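Long-range contacts in beta-galactosidase (Geobacillus stearothermophilus, PDB 4OIF), which probably hydrolyses terminal non-reducing beta-D-galactose residues from beta-D-galactosides, as a zinc-binding, trimeric member of glycosyl hydrolase family 42: residues 469-479 with 496-507; 37-45 with 388-399. All coordinates share one frame; numbering follows the deposited sequence. Where two conformers were deposited one is given.

Interaction 1. Residues 469-479 with 496-507; sequences KLLIAPMLYLV and TLVMTYISGIVD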
# COMPACT_ATOMS: atom_id res chain seq x y z
N LYS A 469 2.46 21.60 -40.31
CA LYS A 469 2.94 20.69 -41.35
C LYS A 469 2.85 19.26 -40.86
O LYS A 469 2.55 18.34 -41.62
CB LYS A 469 4.39 20.98 -41.72
CG LYS A 469 4.68 22.30 -42.42
CD LYS A 469 6.17 22.33 -42.75
CE LYS A 469 6.56 23.49 -43.63
NZ LYS A 469 8.05 23.56 -43.68
N LEU A 470 3.15 19.09 -39.58
CA LEU A 470 3.28 17.79 -38.98
C LEU A 470 2.45 17.76 -37.71
O LEU A 470 2.66 18.58 -36.81
CB LEU A 470 4.74 17.49 -38.67
CG LEU A 470 5.02 16.19 -37.90
CD1 LEU A 470 4.48 14.97 -38.63
CD2 LEU A 470 6.50 16.05 -37.63
N LEU A 471 1.47 16.86 -37.69
CA LEU A 471 0.62 16.63 -36.53
C LEU A 471 0.84 15.21 -35.98
O LEU A 471 0.67 14.22 -36.69
CB LEU A 471 -0.85 16.84 -36.88
CG LEU A 471 -1.81 16.57 -35.72
CD1 LEU A 471 -1.46 17.44 -34.53
CD2 LEU A 471 -3.25 16.80 -36.13
N ILE A 472 1.22 15.15 -34.72
CA ILE A 472 1.52 13.90 -34.04
C ILE A 472 0.46 13.61 -32.98
O ILE A 472 0.34 14.32 -31.99
CB ILE A 472 2.93 13.98 -33.39
CG1 ILE A 472 3.99 14.19 -34.48
CG2 ILE A 472 3.24 12.74 -32.55
CD1 ILE A 472 5.36 14.56 -33.96
N ALA A 473 -0.33 12.56 -33.20
CA ALA A 473 -1.42 12.20 -32.28
C ALA A 473 -1.28 10.77 -31.77
O ALA A 473 -1.95 9.86 -32.27
CB ALA A 473 -2.76 12.38 -32.97
N PRO A 474 -0.41 10.55 -30.78
CA PRO A 474 -0.16 9.18 -30.29
C PRO A 474 -1.25 8.68 -29.34
O PRO A 474 -1.81 9.48 -28.57
CB PRO A 474 1.17 9.31 -29.54
CG PRO A 474 1.68 10.69 -29.84
CD PRO A 474 0.49 11.53 -30.17
N MET A 475 -1.53 7.37 -29.39
CA MET A 475 -2.47 6.74 -28.46
C MET A 475 -3.77 7.53 -28.30
O MET A 475 -4.20 7.82 -27.18
CB MET A 475 -1.83 6.56 -27.09
CG MET A 475 -0.57 5.75 -27.12
SD MET A 475 0.11 5.52 -25.47
CE MET A 475 -1.16 4.47 -24.78
N LEU A 476 -4.36 7.92 -29.43
CA LEU A 476 -5.61 8.66 -29.40
C LEU A 476 -6.75 7.66 -29.30
O LEU A 476 -7.60 7.59 -30.19
CB LEU A 476 -5.75 9.54 -30.64
CG LEU A 476 -6.86 10.60 -30.54
CD1 LEU A 476 -6.59 11.54 -29.38
CD2 LEU A 476 -6.99 11.35 -31.85
N TYR A 477 -6.73 6.90 -28.22
CA TYR A 477 -7.66 5.81 -27.94
C TYR A 477 -9.11 6.24 -28.11
O TYR A 477 -9.87 5.60 -28.82
CB TYR A 477 -7.39 5.28 -26.53
CG TYR A 477 -8.49 4.53 -25.82
CD1 TYR A 477 -8.64 3.15 -25.99
CD2 TYR A 477 -9.33 5.17 -24.92
CE1 TYR A 477 -9.64 2.45 -25.32
CE2 TYR A 477 -10.32 4.48 -24.24
CZ TYR A 477 -10.47 3.12 -24.45
OH TYR A 477 -11.46 2.42 -23.79
N LEU A 478 -9.48 7.33 -27.46
CA LEU A 478 -10.79 7.92 -27.65
C LEU A 478 -10.75 9.05 -28.68
O LEU A 478 -9.92 9.94 -28.58
CB LEU A 478 -11.32 8.45 -26.31
CG LEU A 478 -12.66 9.17 -26.28
CD1 LEU A 478 -13.35 8.91 -24.94
CD2 LEU A 478 -12.50 10.68 -26.53
N VAL A 479 -11.65 9.01 -29.65
CA VAL A 479 -11.74 10.07 -30.66
C VAL A 479 -13.14 10.10 -31.28
O VAL A 479 -13.71 9.06 -31.59
CB VAL A 479 -10.66 9.89 -31.76
CG1 VAL A 479 -10.93 8.64 -32.59
CG2 VAL A 479 -10.58 11.13 -32.63
N THR A 496 0.72 16.23 -42.76
CA THR A 496 1.40 14.99 -42.45
C THR A 496 1.02 14.57 -41.02
O THR A 496 1.30 15.29 -40.07
CB THR A 496 2.92 15.13 -42.58
OG1 THR A 496 3.27 15.31 -43.95
CG2 THR A 496 3.62 13.89 -42.07
N LEU A 497 0.37 13.43 -40.89
CA LEU A 497 -0.17 12.98 -39.62
C LEU A 497 0.51 11.70 -39.18
O LEU A 497 0.70 10.81 -39.99
CB LEU A 497 -1.67 12.75 -39.75
CG LEU A 497 -2.41 12.11 -38.58
CD1 LEU A 497 -2.37 12.97 -37.32
CD2 LEU A 497 -3.83 11.82 -38.98
N VAL A 498 0.87 11.62 -37.90
CA VAL A 498 1.46 10.41 -37.32
C VAL A 498 0.61 9.89 -36.16
O VAL A 498 0.36 10.62 -35.20
CB VAL A 498 2.90 10.64 -36.81
CG1 VAL A 498 3.43 9.40 -36.13
CG2 VAL A 498 3.82 11.03 -37.96
N MET A 499 0.16 8.65 -36.25
CA MET A 499 -0.55 8.02 -35.15
C MET A 499 0.12 6.72 -34.77
O MET A 499 1.05 6.25 -35.44
CB MET A 499 -2.02 7.78 -35.48
CG MET A 499 -2.85 9.05 -35.41
SD MET A 499 -4.59 8.76 -35.74
CE MET A 499 -5.36 9.52 -34.33
N THR A 500 -0.33 6.14 -33.66
CA THR A 500 0.34 4.98 -33.10
C THR A 500 -0.64 3.95 -32.63
O THR A 500 -1.85 4.13 -32.71
CB THR A 500 1.22 5.33 -31.88
OG1 THR A 500 0.38 5.61 -30.75
CG2 THR A 500 2.15 6.53 -32.16
N TYR A 501 -0.07 2.88 -32.09
CA TYR A 501 -0.81 1.89 -31.33
C TYR A 501 -1.83 2.53 -30.38
O TYR A 501 -1.61 3.63 -29.87
CB TYR A 501 0.17 1.04 -30.54
CG TYR A 501 1.11 1.84 -29.69
CD1 TYR A 501 2.31 2.33 -30.20
CD2 TYR A 501 0.82 2.10 -28.34
CE1 TYR A 501 3.18 3.07 -29.41
CE2 TYR A 501 1.69 2.83 -27.54
CZ TYR A 501 2.87 3.32 -28.08
OH TYR A 501 3.75 4.05 -27.30
N ILE A 502 -2.93 1.81 -30.17
CA ILE A 502 -4.00 2.20 -29.26
C ILE A 502 -4.52 3.60 -29.56
O ILE A 502 -4.67 4.44 -28.68
CB ILE A 502 -3.54 2.09 -27.79
CG1 ILE A 502 -2.81 0.76 -27.60
CG2 ILE A 502 -4.73 2.10 -26.86
CD1 ILE A 502 -2.41 0.47 -26.20
N SER A 503 -4.83 3.83 -30.83
CA SER A 503 -5.42 5.08 -31.28
C SER A 503 -6.72 4.77 -31.98
O SER A 503 -6.76 3.86 -32.74
CB SER A 503 -4.48 5.82 -32.22
OG SER A 503 -3.21 6.02 -31.62
N GLY A 504 -7.76 5.54 -31.74
CA GLY A 504 -9.00 5.39 -32.49
C GLY A 504 -9.77 4.12 -32.19
O GLY A 504 -10.31 3.48 -33.09
N ILE A 505 -9.85 3.76 -30.92
CA ILE A 505 -10.46 2.50 -30.52
C ILE A 505 -11.93 2.68 -30.17
O ILE A 505 -12.77 1.79 -30.36
CB ILE A 505 -9.71 1.92 -29.33
CG1 ILE A 505 -8.23 1.78 -29.69
CG2 ILE A 505 -10.31 0.60 -28.89
CD1 ILE A 505 -7.99 0.94 -30.94
N VAL A 506 -12.23 3.89 -29.73
CA VAL A 506 -13.38 4.17 -28.90
C VAL A 506 -13.91 5.57 -29.22
O VAL A 506 -13.12 6.46 -29.55
CB VAL A 506 -12.96 4.01 -27.41
CG1 VAL A 506 -13.16 5.29 -26.60
CG2 VAL A 506 -13.64 2.82 -26.79
N ASP A 507 -15.23 5.77 -29.17
CA ASP A 507 -15.76 7.11 -29.44
C ASP A 507 -15.81 7.93 -28.16
O ASP A 507 -15.37 7.48 -27.11
CB ASP A 507 -17.14 7.06 -30.12
CG ASP A 507 -18.25 6.49 -29.24
OD1 ASP A 507 -18.12 6.40 -28.00
OD2 ASP A 507 -19.31 6.15 -29.82
O HOH W 1 2.93 17.89 -44.35
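Leu-476 CD2 meets the methyl CE of Met-499 at 3.5 Å, and the same methyl packs against Ala-473 CB on the face of the sheet where Leu-471 and Leu-497 lie side by side. On the other face the tip of Leu-470, CD1, rests on Thr-496 CG2 and Val-498 CG2; Leu-610 of helix 600-613 touches Leu-470 and Val-498, and Tyr-607 touches Val-498. Beyond the strands, Val-506 CB sits over one face of the Tyr-477 ring, 4.2 Å from its centroid, a CH-pi contact; the Tyr-477 and Ile-505 side chains cross at about a right angle, with Tyr-477 CD1 3.7 Å from Ile-505 CB. Strands 470-473 and 496-500, joined by helix 481-492, form a beta-alpha-beta unit of the trimerisation domain, and their parallel ladder includes Leu-471 N to Thr-496 O, 2.9 Å. Just past the ladder a side chain steps in: Met-475 N donates to Thr-500 OG1 at 2.9 Å, and that hydroxyl donates to Tyr-501 O. Further on, backbone bonds resume, Tyr-477 O receiving Ile-505 N in the carbonyl plane, at 2.8 Å. The Tyr-477 hydroxyl bonds Asp-510 of its own chain and Lys-371 of a second subunit; at the far end, a water links Lys-469 O to Thr-496 OG1.

Interaction 2. Residues 37-45 with 388-399; sequences LELMKLSHT and FQEVAEVGKALK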
# COMPACT_ATOMS: atom_id res chain seq x y z
N LEU A 37 9.57 45.52 1.83
CA LEU A 37 9.62 46.48 0.74
C LEU A 37 11.06 46.72 0.27
O LEU A 37 11.36 46.70 -0.94
CB LEU A 37 8.94 47.79 1.16
CG LEU A 37 7.44 47.70 1.52
CD1 LEU A 37 6.86 49.03 2.04
CD2 LEU A 37 6.63 47.19 0.33
N GLU A 38 11.95 46.92 1.24
CA GLU A 38 13.38 47.09 0.98
C GLU A 38 13.93 45.88 0.24
O GLU A 38 14.65 46.02 -0.76
CB GLU A 38 14.13 47.31 2.30
CG GLU A 38 13.65 48.55 3.07
CD GLU A 38 13.90 48.48 4.56
OE1 GLU A 38 14.46 47.47 5.04
OE2 GLU A 38 13.51 49.44 5.27
N LEU A 39 13.58 44.69 0.71
CA LEU A 39 14.09 43.48 0.08
C LEU A 39 13.47 43.26 -1.30
O LEU A 39 14.08 42.67 -2.19
CB LEU A 39 13.84 42.27 0.98
CG LEU A 39 14.43 42.37 2.38
CD1 LEU A 39 14.68 40.98 2.99
CD2 LEU A 39 15.70 43.21 2.41
N MET A 40 12.26 43.77 -1.48
CA MET A 40 11.62 43.75 -2.77
C MET A 40 12.45 44.58 -3.73
O MET A 40 12.71 44.16 -4.86
CB MET A 40 10.19 44.27 -2.68
CG MET A 40 9.22 43.22 -2.16
SD MET A 40 7.58 43.85 -1.81
CE MET A 40 6.78 42.35 -1.22
N LYS A 41 12.90 45.75 -3.27
CA LYS A 41 13.82 46.50 -4.13
C LYS A 41 15.11 45.72 -4.40
O LYS A 41 15.53 45.58 -5.55
CB LYS A 41 14.12 47.87 -3.53
CG LYS A 41 12.85 48.71 -3.32
CD LYS A 41 13.17 50.19 -3.16
CE LYS A 41 14.24 50.43 -2.12
NZ LYS A 41 14.58 51.86 -1.93
N LEU A 42 15.73 45.17 -3.36
CA LEU A 42 17.02 44.52 -3.56
C LEU A 42 16.95 43.28 -4.45
O LEU A 42 17.94 42.91 -5.09
CB LEU A 42 17.65 44.15 -2.22
CG LEU A 42 18.03 45.35 -1.34
CD1 LEU A 42 18.48 44.90 0.03
CD2 LEU A 42 19.10 46.19 -2.00
N SER A 43 15.78 42.64 -4.52
CA SER A 43 15.63 41.41 -5.31
C SER A 43 15.12 41.68 -6.72
O SER A 43 14.97 40.76 -7.52
CB SER A 43 14.69 40.43 -4.60
OG SER A 43 13.43 41.02 -4.35
N HIS A 44 14.88 42.96 -7.01
CA HIS A 44 14.32 43.39 -8.29
C HIS A 44 13.06 42.61 -8.61
O HIS A 44 12.91 42.04 -9.69
CB HIS A 44 15.35 43.25 -9.41
CG HIS A 44 16.70 43.78 -9.06
ND1 HIS A 44 17.11 45.05 -9.40
CD2 HIS A 44 17.73 43.22 -8.39
CE1 HIS A 44 18.34 45.25 -8.96
NE2 HIS A 44 18.74 44.15 -8.34
N THR A 45 12.16 42.58 -7.64
CA THR A 45 10.83 42.04 -7.85
C THR A 45 9.83 43.19 -7.94
O THR A 45 10.00 44.21 -7.28
CB THR A 45 10.44 41.11 -6.72
OG1 THR A 45 10.82 41.71 -5.47
CG2 THR A 45 11.16 39.80 -6.90
N PHE A 388 18.33 34.28 -2.23
CA PHE A 388 17.98 35.69 -2.45
C PHE A 388 18.81 36.27 -3.59
O PHE A 388 18.28 36.96 -4.47
CB PHE A 388 18.19 36.52 -1.18
CG PHE A 388 17.65 37.93 -1.29
CD1 PHE A 388 18.44 38.96 -1.79
CD2 PHE A 388 16.34 38.22 -0.90
CE1 PHE A 388 17.94 40.25 -1.91
CE2 PHE A 388 15.83 39.50 -1.01
CZ PHE A 388 16.63 40.52 -1.51
N GLN A 389 20.10 35.97 -3.59
CA GLN A 389 21.00 36.51 -4.60
C GLN A 389 20.66 35.96 -5.98
O GLN A 389 20.64 36.71 -6.95
CB GLN A 389 22.46 36.23 -4.23
CG GLN A 389 22.98 37.08 -3.06
CD GLN A 389 22.68 38.58 -3.22
OE1 GLN A 389 22.90 39.16 -4.29
NE2 GLN A 389 22.19 39.21 -2.16
N GLU A 390 20.37 34.67 -6.10
CA GLU A 390 20.10 34.17 -7.44
C GLU A 390 18.75 34.71 -7.94
O GLU A 390 18.60 34.99 -9.14
CB GLU A 390 20.13 32.65 -7.52
CG GLU A 390 20.01 32.17 -8.97
CD GLU A 390 20.60 30.79 -9.23
OE1 GLU A 390 21.40 30.30 -8.39
OE2 GLU A 390 20.25 30.21 -10.28
N VAL A 391 17.79 34.87 -7.03
CA VAL A 391 16.55 35.56 -7.41
C VAL A 391 16.84 36.98 -7.92
O VAL A 391 16.34 37.39 -8.96
CB VAL A 391 15.56 35.61 -6.24
CG1 VAL A 391 14.44 36.61 -6.52
CG2 VAL A 391 14.99 34.23 -6.00
N ALA A 392 17.69 37.71 -7.21
CA ALA A 392 18.11 39.05 -7.64
C ALA A 392 18.76 39.03 -9.02
O ALA A 392 18.50 39.91 -9.83
CB ALA A 392 19.07 39.65 -6.62
N GLU A 393 19.60 38.05 -9.28
CA GLU A 393 20.23 37.91 -10.59
C GLU A 393 19.18 37.69 -11.67
O GLU A 393 19.27 38.28 -12.77
CB GLU A 393 21.25 36.78 -10.59
CG GLU A 393 22.54 37.15 -9.87
CD GLU A 393 23.11 38.51 -10.34
OE1 GLU A 393 23.28 38.71 -11.56
OE2 GLU A 393 23.38 39.37 -9.47
N VAL A 394 18.19 36.85 -11.37
CA VAL A 394 17.11 36.65 -12.33
C VAL A 394 16.41 37.99 -12.58
O VAL A 394 16.17 38.34 -13.73
CB VAL A 394 16.08 35.58 -11.86
CG1 VAL A 394 14.81 35.64 -12.68
CG2 VAL A 394 16.70 34.19 -11.96
N GLY A 395 16.12 38.73 -11.51
CA GLY A 395 15.48 40.04 -11.63
C GLY A 395 16.23 41.00 -12.54
O GLY A 395 15.65 41.59 -13.47
N LYS A 396 17.53 41.15 -12.27
CA LYS A 396 18.42 41.98 -13.08
C LYS A 396 18.40 41.54 -14.53
O LYS A 396 18.45 42.37 -15.44
CB LYS A 396 19.85 41.92 -12.54
CG LYS A 396 20.01 42.39 -11.10
CD LYS A 396 21.40 42.06 -10.57
CE LYS A 396 21.58 42.55 -9.14
NZ LYS A 396 23.00 42.42 -8.68
N ALA A 397 18.33 40.23 -14.74
CA ALA A 397 18.31 39.73 -16.10
C ALA A 397 16.99 40.10 -16.78
O ALA A 397 16.98 40.52 -17.94
CB ALA A 397 18.53 38.24 -16.12
N LEU A 398 15.88 39.96 -16.05
CA LEU A 398 14.56 40.20 -16.61
C LEU A 398 14.35 41.66 -16.96
O LEU A 398 13.65 41.99 -17.91
CB LEU A 398 13.46 39.74 -15.65
CG LEU A 398 13.35 38.26 -15.29
CD1 LEU A 398 12.21 38.05 -14.29
CD2 LEU A 398 13.17 37.37 -16.54
N LYS A 399 14.94 42.55 -16.17
CA LYS A 399 14.82 43.97 -16.49
C LYS A 399 15.38 44.31 -17.87
O LYS A 399 14.94 45.25 -18.51
CB LYS A 399 15.50 44.81 -15.40
CG LYS A 399 14.70 44.79 -14.11
CD LYS A 399 15.33 45.60 -12.99
CE LYS A 399 14.32 45.74 -11.84
NZ LYS A 399 14.88 46.41 -10.62
O HOH W 2 12.73 41.92 -12.97
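Where helix 37-42 ends, His-44 turns to positive phi in a Schellman motif, and this turn, rather than the helix itself, meets helix 388-399: the CA atoms of Ser-43 and Ala-392 lie 4.1 Å apart, while the two helix axes come no nearer than 10.6 Å, at 58°. At Gly-395, which has no side chain, the helix backbone comes close to the turn, its CA 3.8 Å from His-44 O. The imidazole of His-44 meets one lysine over a face and another at its edge; Lys-41 O lies over the opposite face. Lys-396 lays CG over the first face, 3.7 Å from the centroid. Lys-399, extended beyond CG, brings NZ to the ring edge and donates to His-44 ND1 at 2.9 Å, only 5° out of the ring plane. With an alanine here instead of His-44, the Lys-399 amine is likely to lose this acceptor and the Lys-396 methylenes the ring they cover. Deeper in, Phe-388 has CG anti to the backbone N (chi1 -171°), which carries CZ to 3.6 Å from Ser-43 CB; Leu-42 CB meets the ring edge in plane. Ser-43 OG turns back to Leu-39 O. The helix that follows strand 356-359 thus packs on the turn after helix 30-42, beside strands 16-21 and 356-359, which pair in parallel where the TIM barrel closes on itself; His-17 and Tyr-359 of these strands both touch Val-391.

How the interactions relate
The two contacts show long and short sequence separation in one chain: 343 residues against 17. Interaction 2 comes first and is complete before interaction 1 begins; they share no helix, strand or sheet. Interaction 2 ties helix 386-399, near the end of the TIM-barrel domain, to the turn after helix 30-42, near its beginning. Interaction 1 is local by comparison, joining neighbouring strands of the trimerisation domain's mixed sheet and reaching a second subunit at its loop end. Their centres lie 45 Å apart on opposite sides of the chain's centre, with nearest atoms about 30 Å apart, so the two do not touch, and each lies in its own domain.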